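Local coordinates for sortase family protein (PDB 4D70) that probably catalyses the transpeptidation of surface proteins, cutting a sorting signal through a cysteine thiolate and passing the acyl group to an amine, as class D sortases do, at residues 106-111 / 175-180; 86-91 / 115-120; 111-116 / 167-172. All coordinates share one frame; numbering follows the deposited sequence.

Contact 1. Residues 106-111 / 175-180; sequences AGHRNT and KDRYIV
H108 and R177 meet at the probable active site, judged by the sortase signature: the histidine near the end of strand 101-109, the arginine near the start of strand 176-184. H108 CE1 lies 3.7 Å from R177 NE, and H108 NE2 is 4.1 Å from the same nitrogen, without a bond between the two groups. The side chains cross at about a right angle, and the imidazole and guanidinium planes are inclined by 58°, too steep for a parallel stack. H108 ND1 and N110 O both lie over one face of the guanidinium, whose NH2 is 4.1 Å from N110 O. That carbonyl oxygen also fixes the rotation of the imidazole: H108 ND1 donates to N110 O at 2.8 Å, 164° at the hydrogen, the acceptor lying in the ring plane. With C170, which touches both side chains, the pair is consistent with the His-Cys-Arg catalytic set of sortases. R177 bends at chi2 (-58°), and its NH1 donates to its neighbour's carbonyl, D176 O, at 3.0 Å from above the carbonyl plane, and to G174 O as well. These two oxygens hold the guanidinium over the start of the strand and the turn before it, where K175 and D176 both face T171 in a classic beta bulge.

Contact 2. Residues 86-91 / 115-120; sequences NNIGHF and EVFRNI
I88 of strand 88-90 packs against V116 and F117, two of the side chains by which the loop between strands 112-113 and 128-132 packs on the sortase beta-barrel. The contact is wholly apolar and buried. Along 86-91, N87 points its CB away from the loop, and its OD1 is bonded to T33 OG1 on the N-terminal helix 29-39. I88 turns the other way, toward 115-120. Its CG1 stands beside the backbone N (chi1 -66°) and the chain continues extended through chi2 (171°), which brings CD1 within reach of both partners. CD1 reaches F117 CZ at 3.6 Å and V116 CG1 at 3.8 Å, while one carbon back I88 CG1 lies 3.8 Å from V116 CG1 and 3.9 Å from F117 CE2. The isoleucine crosses both side chains at about a right angle and meets the far end of the phenyl ring. From I88 the strand runs on through G89 and H90 inside the sheet, between strand 71-77, to which it is parallel, and strand 101-109, to which it is antiparallel. On the loop side, V116 sits in a short 3-10 segment whose first residue, E115, accepts through its carbonyl O from R118 N at 2.9 Å. A type I turn follows from F117 to I120, with I120 N donating to F117 O at 3.0 Å. Consecutive V116 and F117 present their side chains to the same isoleucine, and they also pack on each other: V116 CG1 lies 4.0 Å above one face of the F117 ring, offset toward its rim.

Contact 3. Residues 111-116 / 167-172; sequences TINNEV and IVTCTN
The side-chain amide of N113 pairs with both backbone polar groups of C170. C170 N donates to N113 OD1 at 2.7 Å, nearly straight (166° at the hydrogen) and on a lone pair in the carbonyl plane. N113 ND2 returns a longer bond to C170 O at 3.2 Å; the acceptor lies close to the amide plane, but the donor stands above the plane of the C170 carbonyl. With CG beside the backbone N (chi1 -68°), the amide swings in toward 167-172, and the two hydrogen bonds fix its rotation. The amide bridges from strand 112-113, the second arm of the hairpin with 101-109, to strand 163-171, which pairs in parallel with 101-109. Residues 167-170, I-V-T-C, resemble the L-X-T-C end of the sortase TLXTC signature, with I167 in place of leucine, and C170 is therefore probably the nucleophile. Around the amide, N113 OD1 rests against carbons of two successive residues, 3.4 Å from T169 CB and 3.4 Å from C170 CB. Further out, C170 SG lies 4.0 Å from T111 CA, where the exposed turn of the hairpin passes the sulfur.

Overall arrangement
The three contacts grade from surface to core. Contact 1 is a surface meeting of an imidazole and a guanidinium, contact 3 is partly buried and hydrogen-bonded, and contact 2 is buried and purely hydrocarbon. Contacts 1 and 3, centres about 4 Å apart, share T111 and the sheet made by strands 101-109, 163-171 and 176-184; H108 ND1 of contact 1 lies 3.4 Å from C170 SG of contact 3. Contact 2 shares E115 and V116 with contact 3, and F117 CD2 packs 3.8 Å from T169 CG2, beside the residue next to the cysteine. Its strand 88-90 joins contact 1 through A106 N and G89 O, 2.7 Å apart.

Contact 1. Residues 106-111 / 175-180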
loop_
_atom_site.group_PDB
_atom_site.type_symbol
_atom_site.label_atom_id
_atom_site.label_comp_id
_atom_site.label_asym_id
_atom_site.label_seq_id
_atom_site.Cartn_x
_atom_site.Cartn_y
_atom_site.Cartn_z
ATOM N N ALA A 106 5.027 -0.284 -0.575
ATOM C CA ALA A 106 6.306 0.404 -0.903
ATOM C C ALA A 106 5.982 1.503 -1.862
ATOM O O ALA A 106 5.279 1.294 -2.864
ATOM C CB ALA A 106 7.279 -0.562 -1.552
ATOM N N GLY A 107 6.464 2.682 -1.556
ATOM C CA GLY A 107 6.193 3.856 -2.337
ATOM C C GLY A 107 7.440 4.538 -2.841
ATOM O O GLY A 107 7.482 5.737 -3.026
ATOM N N HIS A 108 8.452 3.742 -3.073
ATOM C CA HIS A 108 9.703 4.255 -3.625
ATOM C C HIS A 108 10.315 3.155 -4.433
ATOM O O HIS A 108 10.005 1.970 -4.193
ATOM C CB HIS A 108 10.659 4.626 -2.495
ATOM C CG HIS A 108 11.135 3.438 -1.716
ATOM N ND1 HIS A 108 12.420 2.939 -1.818
ATOM C CD2 HIS A 108 10.519 2.687 -0.776
ATOM C CE1 HIS A 108 12.564 1.921 -0.988
ATOM N NE2 HIS A 108 11.426 1.756 -0.337
ATOM N N ARG A 109 11.172 3.551 -5.370
ATOM C CA ARG A 109 11.982 2.611 -6.141
ATOM C C ARG A 109 13.433 3.031 -5.968
ATOM O O ARG A 109 13.803 4.142 -6.329
ATOM C CB ARG A 109 11.572 2.662 -7.610
ATOM C CG ARG A 109 12.207 1.582 -8.490
ATOM C CD ARG A 109 11.919 1.910 -9.936
ATOM N NE ARG A 109 12.367 0.898 -10.884
ATOM C CZ ARG A 109 13.518 0.909 -11.550
ATOM N NH1 ARG A 109 14.409 1.871 -11.376
ATOM N NH2 ARG A 109 13.789 -0.091 -12.379
ATOM N N ASN A 110 14.226 2.173 -5.344
ATOM C CA ASN A 110 15.567 2.535 -4.920
ATOM C C ASN A 110 15.489 3.811 -4.103
ATOM O O ASN A 110 14.753 3.852 -3.140
ATOM C CB ASN A 110 16.516 2.663 -6.121
ATOM C CG ASN A 110 16.662 1.362 -6.890
ATOM O OD1 ASN A 110 16.860 0.319 -6.299
ATOM N ND2 ASN A 110 16.603 1.427 -8.213
ATOM N N THR A 111 16.218 4.861 -4.466
ATOM C CA THR A 111 16.185 6.097 -3.676
ATOM C C THR A 111 15.160 7.143 -4.164
ATOM O O THR A 111 15.213 8.292 -3.737
ATOM C CB THR A 111 17.582 6.768 -3.618
ATOM O OG1 THR A 111 17.961 7.202 -4.927
ATOM C CG2 THR A 111 18.629 5.824 -3.042
ATOM N N LYS A 175 18.670 8.499 1.706
ATOM C CA LYS A 175 19.511 7.702 2.600
ATOM C C LYS A 175 18.705 6.909 3.631
ATOM O O LYS A 175 19.137 5.872 4.144
ATOM C CB LYS A 175 20.449 8.644 3.353
ATOM C CG LYS A 175 21.503 9.243 2.460
ATOM C CD LYS A 175 22.160 10.458 3.032
ATOM C CE LYS A 175 23.062 11.040 1.965
ATOM N NZ LYS A 175 23.767 12.190 2.556
ATOM N N ASP A 176 17.557 7.440 4.009
ATOM C CA ASP A 176 16.801 6.816 5.114
ATOM C C ASP A 176 15.424 6.454 4.588
ATOM O O ASP A 176 15.058 6.740 3.463
ATOM C CB ASP A 176 16.645 7.817 6.244
ATOM C CG ASP A 176 17.962 8.242 6.843
ATOM O OD1 ASP A 176 18.880 7.419 6.991
ATOM O OD2 ASP A 176 18.059 9.402 7.209
ATOM N N ARG A 177 14.701 5.735 5.413
ATOM C CA ARG A 177 13.347 5.299 5.100
ATOM C C ARG A 177 12.362 5.986 5.984
ATOM O O ARG A 177 12.566 6.073 7.193
ATOM C CB ARG A 177 13.204 3.778 5.227
ATOM C CG ARG A 177 14.116 3.014 4.243
ATOM C CD ARG A 177 13.836 3.385 2.804
ATOM N NE ARG A 177 14.792 2.798 1.837
ATOM C CZ ARG A 177 15.798 3.446 1.240
ATOM N NH1 ARG A 177 16.085 4.727 1.504
ATOM N NH2 ARG A 177 16.545 2.802 0.367
ATOM N N TYR A 178 11.290 6.464 5.393
ATOM C CA TYR A 178 10.248 7.167 6.128
ATOM C C TYR A 178 9.103 6.156 6.211
ATOM O O TYR A 178 8.649 5.600 5.185
ATOM C CB TYR A 178 9.828 8.401 5.345
ATOM C CG TYR A 178 8.896 9.340 6.087
ATOM C CD1 TYR A 178 9.404 10.360 6.865
ATOM C CD2 TYR A 178 7.528 9.257 5.942
ATOM C CE1 TYR A 178 8.565 11.247 7.518
ATOM C CE2 TYR A 178 6.662 10.142 6.628
ATOM C CZ TYR A 178 7.179 11.128 7.367
ATOM O OH TYR A 178 6.342 11.994 8.017
ATOM N N ILE A 179 8.674 5.892 7.422
ATOM C CA ILE A 179 7.697 4.857 7.751
ATOM C C ILE A 179 6.429 5.461 8.339
ATOM O O ILE A 179 6.459 6.141 9.327
ATOM C CB ILE A 179 8.294 3.886 8.778
ATOM C CG1 ILE A 179 9.726 3.412 8.355
ATOM C CG2 ILE A 179 7.365 2.709 9.009
ATOM C CD1 ILE A 179 9.792 2.755 6.998
ATOM N N VAL A 180 5.289 5.094 7.779
ATOM C CA VAL A 180 3.986 5.439 8.300
ATOM C C VAL A 180 3.288 4.129 8.639
ATOM O O VAL A 180 3.130 3.284 7.755
ATOM C CB VAL A 180 3.201 6.210 7.238
ATOM C CG1 VAL A 180 1.811 6.541 7.736
ATOM C CG2 VAL A 180 3.892 7.535 6.898
#

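Contact 2. Residues 86-91 / 115-120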
loop_
_atom_site.group_PDB
_atom_site.type_symbol
_atom_site.label_atom_id
_atom_site.label_comp_id
_atom_site.label_asym_id
_atom_site.label_seq_id
_atom_site.Cartn_x
_atom_site.Cartn_y
_atom_site.Cartn_z
ATOM N N ASN A 86 6.250 1.639 -11.856
ATOM C CA ASN A 86 4.946 2.161 -12.265
ATOM C C ASN A 86 3.890 2.308 -11.212
ATOM O O ASN A 86 2.934 3.049 -11.405
ATOM C CB ASN A 86 4.426 1.266 -13.343
ATOM C CG ASN A 86 5.166 1.492 -14.630
ATOM O OD1 ASN A 86 5.162 2.603 -15.148
ATOM N ND2 ASN A 86 5.862 0.484 -15.103
ATOM N N ASN A 87 4.028 1.583 -10.113
ATOM C CA ASN A 87 2.974 1.596 -9.131
ATOM C C ASN A 87 3.502 1.575 -7.728
ATOM O O ASN A 87 4.627 1.193 -7.460
ATOM C CB ASN A 87 2.091 0.376 -9.300
ATOM C CG ASN A 87 1.155 0.460 -10.479
ATOM O OD1 ASN A 87 1.216 -0.368 -11.399
ATOM N ND2 ASN A 87 0.255 1.378 -10.441
ATOM N N ILE A 88 2.613 1.926 -6.824
ATOM C CA ILE A 88 2.773 1.597 -5.415
ATOM C C ILE A 88 2.654 0.078 -5.329
ATOM O O ILE A 88 1.785 -0.499 -5.960
ATOM C CB ILE A 88 1.614 2.189 -4.600
ATOM C CG1 ILE A 88 1.630 3.713 -4.588
ATOM C CG2 ILE A 88 1.637 1.672 -3.189
ATOM C CD1 ILE A 88 0.365 4.260 -3.959
ATOM N N GLY A 89 3.468 -0.562 -4.530
ATOM C CA GLY A 89 3.524 -2.026 -4.531
ATOM C C GLY A 89 3.331 -2.639 -3.171
ATOM O O GLY A 89 3.619 -1.992 -2.148
ATOM N N HIS A 90 2.803 -3.857 -3.140
ATOM C CA HIS A 90 2.542 -4.568 -1.880
ATOM C C HIS A 90 3.707 -5.505 -1.637
ATOM O O HIS A 90 4.039 -6.336 -2.503
ATOM C CB HIS A 90 1.204 -5.302 -1.960
ATOM C CG HIS A 90 0.979 -6.282 -0.869
ATOM N ND1 HIS A 90 0.768 -7.638 -1.083
ATOM C CD2 HIS A 90 0.891 -6.103 0.455
ATOM C CE1 HIS A 90 0.568 -8.239 0.073
ATOM N NE2 HIS A 90 0.667 -7.328 1.024
ATOM N N PHE A 91 4.334 -5.415 -0.477
ATOM C CA PHE A 91 5.384 -6.376 -0.130
ATOM C C PHE A 91 4.802 -7.789 -0.025
ATOM O O PHE A 91 3.858 -8.082 0.748
ATOM C CB PHE A 91 6.075 -6.072 1.175
ATOM C CG PHE A 91 6.958 -4.878 1.141
ATOM C CD1 PHE A 91 6.465 -3.641 1.457
ATOM C CD2 PHE A 91 8.325 -4.999 0.831
ATOM C CE1 PHE A 91 7.277 -2.512 1.457
ATOM C CE2 PHE A 91 9.148 -3.866 0.805
ATOM C CZ PHE A 91 8.624 -2.618 1.141
ATOM N N GLU A 115 6.019 9.723 -7.128
ATOM C CA GLU A 115 5.609 11.086 -6.989
ATOM C C GLU A 115 4.262 11.104 -6.278
ATOM O O GLU A 115 3.927 12.121 -5.690
ATOM C CB GLU A 115 5.561 11.815 -8.334
ATOM N N VAL A 116 3.497 10.003 -6.318
ATOM C CA VAL A 116 2.196 9.944 -5.629
ATOM C C VAL A 116 2.348 10.204 -4.128
ATOM O O VAL A 116 1.434 10.733 -3.510
ATOM C CB VAL A 116 1.456 8.598 -5.885
ATOM C CG1 VAL A 116 2.065 7.466 -5.087
ATOM C CG2 VAL A 116 -0.013 8.711 -5.540
ATOM N N PHE A 117 3.502 9.850 -3.558
ATOM C CA PHE A 117 3.800 10.153 -2.142
ATOM C C PHE A 117 4.677 11.360 -1.901
ATOM O O PHE A 117 5.247 11.501 -0.810
ATOM C CB PHE A 117 4.414 8.942 -1.453
ATOM C CG PHE A 117 3.444 7.790 -1.260
ATOM C CD1 PHE A 117 2.196 7.990 -0.682
ATOM C CD2 PHE A 117 3.804 6.526 -1.608
ATOM C CE1 PHE A 117 1.313 6.931 -0.515
ATOM C CE2 PHE A 117 2.950 5.450 -1.409
ATOM C CZ PHE A 117 1.696 5.652 -0.884
ATOM N N ARG A 118 4.756 12.257 -2.890
ATOM C CA ARG A 118 5.595 13.428 -2.704
ATOM C C ARG A 118 5.203 14.196 -1.446
ATOM O O ARG A 118 6.062 14.763 -0.816
ATOM C CB ARG A 118 5.579 14.363 -3.917
ATOM C CG ARG A 118 4.254 15.056 -4.195
ATOM C CD ARG A 118 4.204 15.592 -5.633
ATOM N NE ARG A 118 2.903 16.167 -6.013
ATOM C CZ ARG A 118 2.512 17.439 -5.803
ATOM N NH1 ARG A 118 3.299 18.332 -5.186
ATOM N NH2 ARG A 118 1.302 17.825 -6.216
ATOM N N ASN A 119 3.912 14.223 -1.097
ATOM C CA ASN A 119 3.454 14.920 0.112
ATOM C C ASN A 119 3.163 14.057 1.346
ATOM O O ASN A 119 2.427 14.461 2.285
ATOM C CB ASN A 119 2.217 15.700 -0.236
ATOM C CG ASN A 119 2.553 16.879 -1.134
ATOM O OD1 ASN A 119 3.535 17.571 -0.906
ATOM N ND2 ASN A 119 1.760 17.090 -2.158
ATOM N N ILE A 120 3.756 12.896 1.389
ATOM C CA ILE A 120 3.480 12.013 2.518
ATOM C C ILE A 120 3.886 12.614 3.888
ATOM O O ILE A 120 3.296 12.276 4.937
ATOM C CB ILE A 120 4.083 10.614 2.283
ATOM C CG1 ILE A 120 3.412 9.622 3.220
ATOM C CG2 ILE A 120 5.610 10.583 2.448
ATOM C CD1 ILE A 120 3.615 8.209 2.840
#

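Contact 3. Residues 111-116 / 167-172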
loop_
_atom_site.group_PDB
_atom_site.type_symbol
_atom_site.label_atom_id
_atom_site.label_comp_id
_atom_site.label_asym_id
_atom_site.label_seq_id
_atom_site.Cartn_x
_atom_site.Cartn_y
_atom_site.Cartn_z
ATOM N N THR A 111 16.218 4.861 -4.466
ATOM C CA THR A 111 16.185 6.097 -3.676
ATOM C C THR A 111 15.160 7.143 -4.164
ATOM O O THR A 111 15.213 8.292 -3.737
ATOM C CB THR A 111 17.582 6.768 -3.618
ATOM O OG1 THR A 111 17.961 7.202 -4.927
ATOM C CG2 THR A 111 18.629 5.824 -3.042
ATOM N N ILE A 112 14.232 6.751 -5.024
ATOM C CA ILE A 112 13.267 7.704 -5.579
ATOM C C ILE A 112 11.811 7.368 -5.211
ATOM O O ILE A 112 11.258 6.325 -5.609
ATOM C CB ILE A 112 13.429 7.793 -7.115
ATOM C CG1 ILE A 112 14.915 8.015 -7.485
ATOM C CG2 ILE A 112 12.571 8.909 -7.697
ATOM C CD1 ILE A 112 15.525 9.332 -6.989
ATOM N N ASN A 113 11.196 8.301 -4.495
ATOM C CA ASN A 113 9.797 8.157 -4.078
ATOM C C ASN A 113 8.897 8.271 -5.263
ATOM O O ASN A 113 9.112 9.126 -6.141
ATOM C CB ASN A 113 9.425 9.273 -3.129
ATOM C CG ASN A 113 10.140 9.158 -1.817
ATOM O OD1 ASN A 113 10.371 8.052 -1.329
ATOM N ND2 ASN A 113 10.525 10.266 -1.243
ATOM N N ASN A 114 7.867 7.447 -5.281
ATOM C CA ASN A 114 6.807 7.618 -6.248
ATOM C C ASN A 114 6.202 9.000 -6.031
ATOM O O ASN A 114 5.957 9.415 -4.889
ATOM C CB ASN A 114 5.765 6.546 -6.075
ATOM C CG ASN A 114 4.644 6.670 -7.074
ATOM O OD1 ASN A 114 4.338 7.742 -7.529
ATOM N ND2 ASN A 114 4.001 5.552 -7.386
ATOM N N GLU A 115 6.019 9.723 -7.128
ATOM C CA GLU A 115 5.609 11.086 -6.989
ATOM C C GLU A 115 4.262 11.104 -6.278
ATOM O O GLU A 115 3.927 12.121 -5.690
ATOM C CB GLU A 115 5.561 11.815 -8.334
ATOM N N VAL A 116 3.497 10.003 -6.318
ATOM C CA VAL A 116 2.196 9.944 -5.629
ATOM C C VAL A 116 2.348 10.204 -4.128
ATOM O O VAL A 116 1.434 10.733 -3.510
ATOM C CB VAL A 116 1.456 8.598 -5.885
ATOM C CG1 VAL A 116 2.065 7.466 -5.087
ATOM C CG2 VAL A 116 -0.013 8.711 -5.540
ATOM N N ILE A 167 3.426 2.002 5.333
ATOM C CA ILE A 167 3.876 2.612 4.067
ATOM C C ILE A 167 5.340 2.949 4.200
ATOM O O ILE A 167 5.737 3.563 5.158
ATOM C CB ILE A 167 3.105 3.907 3.751
ATOM C CG1 ILE A 167 1.596 3.634 3.751
ATOM C CG2 ILE A 167 3.590 4.473 2.412
ATOM C CD1 ILE A 167 0.728 4.751 3.236
ATOM N N VAL A 168 6.142 2.476 3.283
ATOM C CA VAL A 168 7.572 2.738 3.257
ATOM C C VAL A 168 7.953 3.619 2.061
ATOM O O VAL A 168 7.703 3.241 0.909
ATOM C CB VAL A 168 8.359 1.401 3.083
ATOM C CG1 VAL A 168 9.884 1.626 3.159
ATOM C CG2 VAL A 168 7.921 0.427 4.151
ATOM N N THR A 169 8.555 4.763 2.342
ATOM C CA THR A 169 9.109 5.664 1.319
ATOM C C THR A 169 10.498 6.047 1.766
ATOM O O THR A 169 10.982 5.553 2.779
ATOM C CB THR A 169 8.247 6.937 1.137
ATOM O OG1 THR A 169 8.045 7.617 2.405
ATOM C CG2 THR A 169 6.915 6.619 0.568
ATOM N N CYS A 170 11.173 6.929 1.018
ATOM C CA CYS A 170 12.499 7.417 1.373
ATOM C C CYS A 170 12.467 8.826 1.952
ATOM O O CYS A 170 11.584 9.612 1.666
ATOM C CB CYS A 170 13.419 7.462 0.098
ATOM S SG CYS A 170 13.607 5.838 -0.618
ATOM N N THR A 171 13.511 9.159 2.672
ATOM C CA THR A 171 13.724 10.502 3.130
ATOM C C THR A 171 15.220 10.753 3.305
ATOM O O THR A 171 16.050 9.852 3.134
ATOM C CB THR A 171 12.917 10.788 4.417
ATOM O OG1 THR A 171 12.966 12.188 4.697
ATOM C CG2 THR A 171 13.464 9.998 5.625
ATOM N N ASN A 172 15.539 11.998 3.556
ATOM C CA ASN A 172 16.904 12.429 3.760
ATOM C C ASN A 172 17.764 12.093 2.513
ATOM O O ASN A 172 18.744 11.341 2.587
ATOM C CB ASN A 172 17.475 11.793 5.001
ATOM C CG ASN A 172 18.842 12.360 5.376
ATOM O OD1 ASN A 172 19.192 13.469 4.986
ATOM N ND2 ASN A 172 19.626 11.588 6.124
#